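Local coordinates for protein type III restriction-modification enzyme EcoP15I Res subunit (Escherichia coli, PDB 4ZCF) that cleaves DNA downstream of one of two inversely oriented 5'-CAGCAG-3' sites, as the ATP-binding, helicase-like restriction subunit of a type III enzyme working together with Mod subunits, at residues I112-L117 / I224-H229; D198-G203 / N210-A215. All blocks are in the same frame, centred on the assembly; numbering follows the deposited sequence.

Contact 1 of 2, residues I112-L117 / I224-H229. With AMP (adenosine monophosphate), chain H; nucleotides of chain E.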
loop_
_atom_site.group_PDB
_atom_site.type_symbol
_atom_site.label_atom_id
_atom_site.label_comp_id
_atom_site.label_asym_id
_atom_site.label_seq_id
_atom_site.Cartn_x
_atom_site.Cartn_y
_atom_site.Cartn_z
ATOM N N ILE C 112 9.373 -18.760 -10.916
ATOM C CA ILE C 112 9.972 -19.783 -10.051
ATOM C C ILE C 112 8.805 -20.429 -9.323
ATOM O O ILE C 112 8.184 -19.773 -8.468
ATOM C CB ILE C 112 11.016 -19.249 -9.014
ATOM C CG1 ILE C 112 12.244 -18.637 -9.694
ATOM C CG2 ILE C 112 11.436 -20.365 -8.031
ATOM C CD1 ILE C 112 13.099 -17.810 -8.740
ATOM N N ILE C 113 8.504 -21.701 -9.653
ATOM C CA ILE C 113 7.409 -22.403 -9.005
ATOM C C ILE C 113 7.917 -23.318 -7.871
ATOM O O ILE C 113 8.785 -24.174 -8.084
ATOM C CB ILE C 113 6.384 -23.006 -9.994
ATOM C CG1 ILE C 113 5.977 -21.932 -11.035
ATOM C CG2 ILE C 113 5.145 -23.555 -9.235
ATOM C CD1 ILE C 113 4.999 -22.308 -12.122
ATOM N N VAL C 114 7.439 -23.042 -6.642
ATOM C CA VAL C 114 7.862 -23.742 -5.428
ATOM C C VAL C 114 6.686 -24.523 -4.824
ATOM O O VAL C 114 5.549 -24.152 -5.086
ATOM C CB VAL C 114 8.645 -22.840 -4.407
ATOM C CG1 VAL C 114 9.951 -22.313 -5.010
ATOM C CG2 VAL C 114 7.787 -21.701 -3.856
ATOM N N PRO C 115 6.883 -25.657 -4.125
ATOM C CA PRO C 115 5.710 -26.417 -3.664
ATOM C C PRO C 115 5.222 -26.118 -2.241
ATOM O O PRO C 115 4.137 -26.586 -1.851
ATOM C CB PRO C 115 6.213 -27.858 -3.741
ATOM C CG PRO C 115 7.700 -27.753 -3.444
ATOM C CD PRO C 115 8.145 -26.353 -3.777
ATOM N N THR C 116 6.041 -25.366 -1.464
ATOM C CA THR C 116 5.923 -25.143 -0.026
ATOM C C THR C 116 6.243 -23.703 0.419
ATOM O O THR C 116 7.008 -23.013 -0.254
ATOM C CB THR C 116 6.769 -26.270 0.631
ATOM O OG1 THR C 116 5.935 -27.309 1.155
ATOM C CG2 THR C 116 7.795 -25.796 1.607
ATOM N N LEU C 117 5.644 -23.249 1.545
ATOM C CA LEU C 117 5.887 -21.912 2.091
ATOM C C LEU C 117 7.305 -21.735 2.617
ATOM O O LEU C 117 7.852 -20.635 2.496
ATOM C CB LEU C 117 4.883 -21.541 3.181
ATOM C CG LEU C 117 3.448 -21.289 2.754
ATOM C CD1 LEU C 117 2.567 -21.101 3.971
ATOM C CD2 LEU C 117 3.334 -20.118 1.758
ATOM N N ILE C 224 10.795 -22.438 -13.872
ATOM C CA ILE C 224 11.654 -23.267 -13.036
ATOM C C ILE C 224 10.768 -24.036 -12.043
ATOM O O ILE C 224 9.934 -23.426 -11.372
ATOM C CB ILE C 224 12.693 -22.390 -12.266
ATOM C CG1 ILE C 224 13.513 -21.435 -13.187
ATOM C CG2 ILE C 224 13.569 -23.204 -11.286
ATOM C CD1 ILE C 224 14.518 -22.057 -14.157
ATOM N N ILE C 225 10.976 -25.355 -11.918
ATOM C CA ILE C 225 10.273 -26.178 -10.944
ATOM C C ILE C 225 11.245 -26.744 -9.913
ATOM O O ILE C 225 12.161 -27.493 -10.268
ATOM C CB ILE C 225 9.289 -27.209 -11.565
ATOM C CG1 ILE C 225 7.959 -26.510 -11.895
ATOM C CG2 ILE C 225 9.003 -28.385 -10.601
ATOM C CD1 ILE C 225 7.717 -26.330 -13.224
ATOM N N ASP C 226 11.044 -26.335 -8.636
ATOM C CA ASP C 226 11.802 -26.731 -7.454
ATOM C C ASP C 226 11.098 -27.942 -6.847
ATOM O O ASP C 226 9.903 -27.863 -6.541
ATOM C CB ASP C 226 11.837 -25.563 -6.450
ATOM C CG ASP C 226 13.015 -25.567 -5.498
ATOM O OD1 ASP C 226 13.138 -26.522 -4.717
ATOM O OD2 ASP C 226 13.764 -24.572 -5.481
ATOM N N GLU C 227 11.835 -29.059 -6.679
ATOM C CA GLU C 227 11.347 -30.365 -6.174
ATOM C C GLU C 227 10.212 -30.858 -7.105
ATOM O O GLU C 227 9.041 -30.660 -6.784
ATOM C CB GLU C 227 10.929 -30.326 -4.677
ATOM C CG GLU C 227 11.805 -29.473 -3.763
ATOM C CD GLU C 227 13.153 -30.013 -3.317
ATOM O OE1 GLU C 227 13.723 -30.890 -4.008
ATOM O OE2 GLU C 227 13.661 -29.516 -2.285
ATOM N N PRO C 228 10.536 -31.405 -8.311
ATOM C CA PRO C 228 9.470 -31.750 -9.269
ATOM C C PRO C 228 8.562 -32.896 -8.879
ATOM O O PRO C 228 7.513 -33.071 -9.499
ATOM C CB PRO C 228 10.232 -32.020 -10.568
ATOM C CG PRO C 228 11.576 -32.426 -10.138
ATOM C CD PRO C 228 11.872 -31.700 -8.870
ATOM N N HIS C 229 8.973 -33.671 -7.859
ATOM C CA HIS C 229 8.250 -34.809 -7.310
ATOM C C HIS C 229 6.998 -34.374 -6.533
ATOM O O HIS C 229 6.171 -35.217 -6.190
ATOM C CB HIS C 229 9.185 -35.647 -6.419
ATOM C CG HIS C 229 9.756 -34.918 -5.236
ATOM N ND1 HIS C 229 9.300 -35.161 -3.949
ATOM C CD2 HIS C 229 10.781 -34.031 -5.174
ATOM C CE1 HIS C 229 10.045 -34.407 -3.152
ATOM N NE2 HIS C 229 10.953 -33.712 -3.844
HETATM P P AMP H . 15.455 -24.980 -1.913
HETATM O O1P AMP H . 14.379 -25.954 -1.615
HETATM O O2P AMP H . 16.334 -25.716 -2.854
HETATM O O3P AMP H . 14.805 -23.954 -2.767
HETATM O "O5'" AMP H . 16.161 -24.364 -0.621
HETATM C "C5'" AMP H . 17.561 -24.485 -0.443
HETATM C "C4'" AMP H . 18.139 -23.288 0.242
HETATM O "O4'" AMP H . 19.578 -23.433 0.392
HETATM C "C3'" AMP H . 17.940 -22.065 -0.584
HETATM O "O3'" AMP H . 16.728 -21.427 -0.182
HETATM C "C2'" AMP H . 19.137 -21.231 -0.371
HETATM O "O2'" AMP H . 18.924 -20.300 0.700
HETATM C "C1'" AMP H . 20.221 -22.174 0.039
HETATM N N9 AMP H . 21.232 -22.349 -0.925
HETATM C C8 AMP H . 21.029 -22.941 -2.085
HETATM N N7 AMP H . 22.198 -22.997 -2.781
HETATM C C5 AMP H . 23.217 -22.408 -1.902
HETATM C C6 AMP H . 24.614 -22.137 -1.932
HETATM N N6 AMP H . 25.396 -22.476 -3.066
HETATM N N1 AMP H . 25.189 -21.541 -0.856
HETATM C C2 AMP H . 24.489 -21.197 0.215
HETATM N N3 AMP H . 23.181 -21.417 0.315
HETATM C C4 AMP H . 22.490 -22.010 -0.687
ATOM P P DA E 5 2.885 -25.220 3.891
ATOM O OP1 DA E 5 4.180 -25.422 3.191
ATOM O OP2 DA E 5 2.891 -24.448 5.161
ATOM O "O5'" DA E 5 1.886 -24.585 2.822
ATOM C "C5'" DA E 5 0.552 -24.404 3.204
ATOM C "C4'" DA E 5 -0.344 -23.946 2.068
ATOM O "O4'" DA E 5 -1.503 -24.816 2.080
ATOM C "C3'" DA E 5 -0.845 -22.510 2.248
ATOM O "O3'" DA E 5 -0.700 -21.745 1.027
ATOM C "C2'" DA E 5 -2.291 -22.659 2.714
ATOM C "C1'" DA E 5 -2.675 -24.108 2.424
ATOM N N9 DA E 5 -3.425 -24.793 3.492
ATOM C C8 DA E 5 -3.023 -25.059 4.788
ATOM N N7 DA E 5 -3.947 -25.640 5.519
ATOM C C5 DA E 5 -5.031 -25.780 4.643
ATOM C C6 DA E 5 -6.346 -26.301 4.783
ATOM N N6 DA E 5 -6.795 -26.888 5.902
ATOM N N1 DA E 5 -7.155 -26.322 3.687
ATOM C C2 DA E 5 -6.746 -25.750 2.551
ATOM N N3 DA E 5 -5.541 -25.234 2.317
ATOM C C4 DA E 5 -4.724 -25.279 3.393
#

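Contact 2 of 2, residues D198-G203 / N210-A215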
loop_
_atom_site.group_PDB
_atom_site.type_symbol
_atom_site.label_atom_id
_atom_site.label_comp_id
_atom_site.label_asym_id
_atom_site.label_seq_id
_atom_site.Cartn_x
_atom_site.Cartn_y
_atom_site.Cartn_z
ATOM N N ASP C 198 -9.874 -16.218 -11.966
ATOM C CA ASP C 198 -10.891 -15.166 -11.959
ATOM C C ASP C 198 -10.683 -14.012 -12.933
ATOM O O ASP C 198 -9.545 -13.681 -13.272
ATOM C CB ASP C 198 -11.091 -14.627 -10.523
ATOM C CG ASP C 198 -11.844 -15.552 -9.572
ATOM O OD1 ASP C 198 -11.966 -16.760 -9.882
ATOM O OD2 ASP C 198 -12.288 -15.075 -8.507
ATOM N N THR C 199 -11.810 -13.379 -13.348
ATOM C CA THR C 199 -11.860 -12.228 -14.243
ATOM C C THR C 199 -11.957 -10.968 -13.385
ATOM O O THR C 199 -12.674 -10.952 -12.378
ATOM C CB THR C 199 -13.047 -12.366 -15.205
ATOM O OG1 THR C 199 -13.033 -13.677 -15.763
ATOM C CG2 THR C 199 -13.032 -11.329 -16.322
ATOM N N TYR C 200 -11.220 -9.922 -13.773
ATOM C CA TYR C 200 -11.178 -8.653 -13.045
ATOM C C TYR C 200 -11.603 -7.494 -13.928
ATOM O O TYR C 200 -11.745 -7.664 -15.142
ATOM C CB TYR C 200 -9.782 -8.419 -12.425
ATOM C CG TYR C 200 -9.394 -9.459 -11.398
ATOM C CD1 TYR C 200 -8.952 -10.726 -11.786
ATOM C CD2 TYR C 200 -9.482 -9.190 -10.038
ATOM C CE1 TYR C 200 -8.626 -11.704 -10.843
ATOM C CE2 TYR C 200 -9.156 -10.162 -9.085
ATOM C CZ TYR C 200 -8.702 -11.408 -9.495
ATOM O OH TYR C 200 -8.332 -12.346 -8.565
ATOM N N ASP C 201 -11.867 -6.332 -13.301
ATOM C CA ASP C 201 -12.305 -5.073 -13.924
ATOM C C ASP C 201 -11.133 -4.418 -14.616
ATOM O O ASP C 201 -11.330 -3.510 -15.436
ATOM C CB ASP C 201 -12.718 -4.090 -12.827
ATOM C CG ASP C 201 -14.051 -4.252 -12.138
ATOM O OD1 ASP C 201 -14.765 -5.264 -12.424
ATOM O OD2 ASP C 201 -14.380 -3.380 -11.295
ATOM N N THR C 202 -9.914 -4.822 -14.173
ATOM C CA THR C 202 -8.574 -4.373 -14.521
ATOM C C THR C 202 -7.988 -5.180 -15.677
ATOM O O THR C 202 -8.108 -6.401 -15.715
ATOM C CB THR C 202 -7.708 -4.540 -13.249
ATOM O OG1 THR C 202 -8.330 -3.857 -12.152
ATOM C CG2 THR C 202 -6.278 -4.067 -13.420
ATOM N N GLY C 203 -7.306 -4.492 -16.576
ATOM C CA GLY C 203 -6.615 -5.113 -17.694
ATOM C C GLY C 203 -5.117 -4.947 -17.562
ATOM O O GLY C 203 -4.638 -3.884 -17.148
ATOM N N ASN C 210 -7.723 -9.682 -18.471
ATOM C CA ASN C 210 -8.467 -9.415 -17.239
ATOM C C ASN C 210 -8.334 -10.556 -16.236
ATOM O O ASN C 210 -8.802 -10.452 -15.104
ATOM C CB ASN C 210 -9.927 -9.079 -17.576
ATOM C CG ASN C 210 -10.065 -8.128 -18.759
ATOM O OD1 ASN C 210 -10.308 -8.545 -19.890
ATOM N ND2 ASN C 210 -9.870 -6.834 -18.537
ATOM N N THR C 211 -7.590 -11.597 -16.642
ATOM C CA THR C 211 -7.275 -12.827 -15.914
ATOM C C THR C 211 -5.753 -12.935 -15.620
ATOM O O THR C 211 -4.957 -12.748 -16.547
ATOM C CB THR C 211 -7.841 -14.012 -16.732
ATOM O OG1 THR C 211 -9.213 -14.195 -16.388
ATOM C CG2 THR C 211 -7.096 -15.305 -16.529
ATOM N N PRO C 212 -5.336 -13.274 -14.365
ATOM C CA PRO C 212 -3.894 -13.423 -14.070
ATOM C C PRO C 212 -3.154 -14.471 -14.924
ATOM O O PRO C 212 -2.057 -14.167 -15.406
ATOM C CB PRO C 212 -3.874 -13.753 -12.571
ATOM C CG PRO C 212 -5.170 -13.191 -12.036
ATOM C CD PRO C 212 -6.146 -13.487 -13.146
ATOM N N VAL C 213 -3.766 -15.670 -15.165
ATOM C CA VAL C 213 -3.180 -16.721 -16.019
ATOM C C VAL C 213 -2.967 -16.290 -17.489
ATOM O O VAL C 213 -1.895 -16.546 -18.040
ATOM C CB VAL C 213 -3.763 -18.163 -15.835
ATOM C CG1 VAL C 213 -5.248 -18.245 -16.186
ATOM C CG2 VAL C 213 -2.973 -19.201 -16.630
ATOM N N ASP C 214 -3.959 -15.599 -18.100
ATOM C CA ASP C 214 -3.870 -15.077 -19.483
ATOM C C ASP C 214 -2.795 -13.983 -19.581
ATOM O O ASP C 214 -2.112 -13.870 -20.609
ATOM C CB ASP C 214 -5.220 -14.510 -19.953
ATOM C CG ASP C 214 -6.346 -15.513 -20.093
ATOM O OD1 ASP C 214 -6.056 -16.704 -20.319
ATOM O OD2 ASP C 214 -7.521 -15.095 -20.035
ATOM N N ALA C 215 -2.645 -13.185 -18.504
ATOM C CA ALA C 215 -1.643 -12.134 -18.445
ATOM C C ALA C 215 -0.234 -12.744 -18.354
ATOM O O ALA C 215 0.669 -12.250 -19.035
ATOM C CB ALA C 215 -1.905 -11.229 -17.267
#

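Contact 1 of 2, residues I112-L117 / I224-H229
Ile113 bridges two residues of the neighbouring parallel strand: its N-H goes to Ile224 O (2.8 Å, 165° at the hydrogen), and its O accepts from Asp226 N at 3.2 Å. As in any extended strand, successive side chains alternate between the sheet faces. Ile113 and Ile225 share one, CB of the former 4.3 Å from CG1 of the latter, with Phe231 also on Ile113. Ile112 and Ile224 share the other, and the end of Ile224 leads off from 112-117 and packs on Tyr94, Ile98 and Ile250. Beta-branched isoleucine suits such places, being at ease in a strand and, for Ile112 and Ile224, filling the layer against helices 90-105 and 117-128.

Strands 109-113 and 222-226 are central neighbours in the parallel sheet of the first RecA-like helicase domain, and Asp226-Glu227-Pro228-His229 reads as its Walker B, or DExH, motif. Asp226 ends the strand where apolar packing gives way to the nucleotide. Its CB lies alongside Val114 CG1 (4.0 Å), and with CG anti to the backbone N (chi1 -155°) the carboxylate swings to the AMP phosphate, OD2 standing 3.0 Å from AMP O3P. Tyr94 OH, hydrogen-bonded to the same OD2, helps fix that group. Glu227, bent at chi2, carries its end off from 112-117, and its OE1 forms a salt bridge with Lys90.

Beyond Pro115, whose CD rests 3.6 Å from Asp226 O, helix 117-128 begins at the DNA. Leu117 N donates to the phosphate oxygen OP1 of nucleotide DA5 of chain E (3.1 Å), and Thr116 OG1 adds a weak bond to that oxygen.

Contact 2 of 2, residues D198-G203 / N210-A215
Asn210 O and Tyr200 meet twice at the tight end of this contact. The carbonyl oxygen accepts from Tyr200 N at 2.8 Å, a bent bond (138° at the hydrogen) whose donor is tilted from the carbonyl plane, and it also lies at the edge of the tyrosine ring, in its plane, 3.3 Å from CD1. The side chain stands with CG beside its own backbone N (chi1 -63°), which brings the ring's CD1-CE1 side to the proline: CE1 lies 3.8 Å from Pro212 CD, the two side chains crossing at about a right angle. A long aromatic suits this place, since the ring packs on Pro212 while the hydroxyl reaches on to bond Ser195 O. With an alanine here, Pro212 would probably lose this apolar neighbour and Ser195 O its hydroxyl partner. Asn210 has the most surface buried of any residue here, its CB packed 3.4 Å from Tyr200 O; its amide adds a weak bond, ND2 to Thr202 O at 3.4 Å.

The fold here is a loop returning to the start of helix 212-217, within the long connection from strand 180-186 to strand 222-226. Pro212 fits the first turn, where no backbone N-H is needed, and it also packs on Ile167 of helix 165-172. Thr211 holds the N-cap position, yet its OG1 makes no capping bond; it donates instead to Asp198 O (3.2 Å), approaching from above the carbonyl plane.

Toward the solvent side the grip slackens. Exposed Thr199 touches Asn210 CB with its CG2 at 4.0 Å. Asp201 points away from 210-215, on a side met by other chains, where its OD2 is hydrogen-bonded to Ser170 of a neighbouring chain.

Contact 1 lies in the core of the helicase-like domain and contact 2 toward its periphery, with centres 24 Å apart and no touch between them. Both belong to the same domain: helix 212-217, which carries part of contact 2, is followed in the chain by strand 222-226 of contact 1. Their chemistry follows their place. Regular backbone pairing and isoleucine layers hold contact 1, with acidic groups at the end of strand 222-226 beside the nucleotide. Contact 2 has no strand pairing; one backbone bond, a tyrosine against a proline, and side chains bonded to backbone carbonyls hold the loop to the start of the helix, and its outer side meets other protein chains, away from the AMP.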